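Local structure of peroxisomal catalase A (Saccharomyces cerevisiae, 1A4E) at residues L228-E231 with E232-I236. The protein is a tetrameric heme catalase that breaks hydrogen peroxide down to water and oxygen, probably protecting the cell from peroxide made by peroxisomal oxidases. Numbering follows the deposited sequence.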
# COMPACT_ATOMS: atom_id res chain seq x y z
N LEU B 228 12.65 32.55 -21.39
CA LEU B 228 13.43 31.93 -22.43
C LEU B 228 12.56 31.84 -23.68
O LEU B 228 11.33 31.90 -23.64
CB LEU B 228 13.85 30.52 -22.04
CG LEU B 228 14.70 30.29 -20.79
CD1 LEU B 228 14.89 28.80 -20.60
CD2 LEU B 228 16.04 31.00 -20.93
N THR B 229 13.25 31.75 -24.83
CA THR B 229 12.56 31.45 -26.08
C THR B 229 12.50 29.93 -26.16
O THR B 229 13.28 29.25 -25.48
CB THR B 229 13.33 32.02 -27.31
OG1 THR B 229 14.63 31.47 -27.33
CG2 THR B 229 13.39 33.54 -27.25
N ILE B 230 11.60 29.35 -26.96
CA ILE B 230 11.47 27.90 -26.99
C ILE B 230 12.72 27.21 -27.52
O ILE B 230 12.97 26.06 -27.16
CB ILE B 230 10.18 27.56 -27.82
CG1 ILE B 230 9.91 26.06 -27.74
CG2 ILE B 230 10.32 28.01 -29.26
CD1 ILE B 230 9.71 25.48 -26.32
N GLU B 231 13.56 27.90 -28.30
CA GLU B 231 14.81 27.34 -28.81
C GLU B 231 15.84 27.22 -27.69
O GLU B 231 16.53 26.20 -27.59
CB GLU B 231 15.45 28.21 -29.89
CG GLU B 231 14.62 28.43 -31.16
CD GLU B 231 13.69 29.64 -31.18
OE1 GLU B 231 13.56 30.37 -30.19
OE2 GLU B 231 13.09 29.87 -32.23
N GLU B 232 15.93 28.25 -26.83
CA GLU B 232 16.83 28.23 -25.69
C GLU B 232 16.39 27.17 -24.69
O GLU B 232 17.24 26.45 -24.16
CB GLU B 232 16.83 29.54 -24.94
CG GLU B 232 17.39 30.75 -25.66
CD GLU B 232 17.18 32.01 -24.82
OE1 GLU B 232 17.93 32.21 -23.87
OE2 GLU B 232 16.27 32.78 -25.13
N ALA B 233 15.07 27.07 -24.47
CA ALA B 233 14.48 26.11 -23.55
C ALA B 233 14.71 24.66 -23.96
O ALA B 233 15.04 23.82 -23.13
CB ALA B 233 12.98 26.35 -23.44
N THR B 234 14.58 24.37 -25.26
CA THR B 234 14.81 23.04 -25.81
C THR B 234 16.29 22.68 -25.73
O THR B 234 16.61 21.53 -25.42
CB THR B 234 14.30 23.02 -27.28
OG1 THR B 234 12.89 23.22 -27.18
CG2 THR B 234 14.56 21.73 -28.03
N LYS B 235 17.22 23.63 -25.96
CA LYS B 235 18.66 23.37 -25.84
C LYS B 235 19.09 23.08 -24.41
O LYS B 235 19.88 22.16 -24.18
CB LYS B 235 19.47 24.55 -26.34
CG LYS B 235 19.52 24.56 -27.85
CD LYS B 235 20.13 25.86 -28.34
CE LYS B 235 20.31 25.84 -29.86
NZ LYS B 235 20.77 27.14 -30.32
N ILE B 236 18.56 23.84 -23.45
CA ILE B 236 18.87 23.62 -22.04
C ILE B 236 18.19 22.33 -21.56
O ILE B 236 18.74 21.65 -20.69
CB ILE B 236 18.40 24.85 -21.22
CG1 ILE B 236 19.21 26.08 -21.61
CG2 ILE B 236 18.61 24.61 -19.74
CD1 ILE B 236 18.75 27.40 -20.94
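The carboxylate of E232 takes one T229 donor from above its plane and another on the anti lone pair of the same oxygen, OE2. The backbone N of T229 comes in over the face, 54° out of the plane, at 3.2 Å from E232 OE2, while T229 OG1 donates to the anti lone pair from 3.0 Å. This is the N-cap of helix 230-239, and the bond from the T229 backbone N to the glutamate three residues on is one half of a capping box; here the threonine hydroxyl joins it on the carboxylate. With chi1 at 59°, T229 OG1 sits between its own N and carbonyl carbon, within range of the glutamate that folds back beside the helix start. An alanine here would strip off the hydroxyl, and the E232 carboxylate, down to one of its two T229 donors, would probably be freer to turn.

Just before the cap, L228 folds over the first turn like a hydrophobic staple: its CD1 lies 4.2 Å from A233 CB and 4.1 Å from I236 CD1, and its CD2 skirts E232 OE1. The L228 carbonyl is hydrogen-bonded to the hydroxyl of T188, and the two backbones are bonded as well; I230 packs on Y451 and I455 of helix 445-457, and T234 touches S239 of a neighbouring subunit.

Inside the helix, A233 N bonds to T229 O and K235 N to E231 O. I230 O is gripped twice by T234, from opposite faces of its carbonyl plane: the backbone N stands at 3.0 Å, and T234 OG1 closes from the other face to 2.8 Å from I230 O.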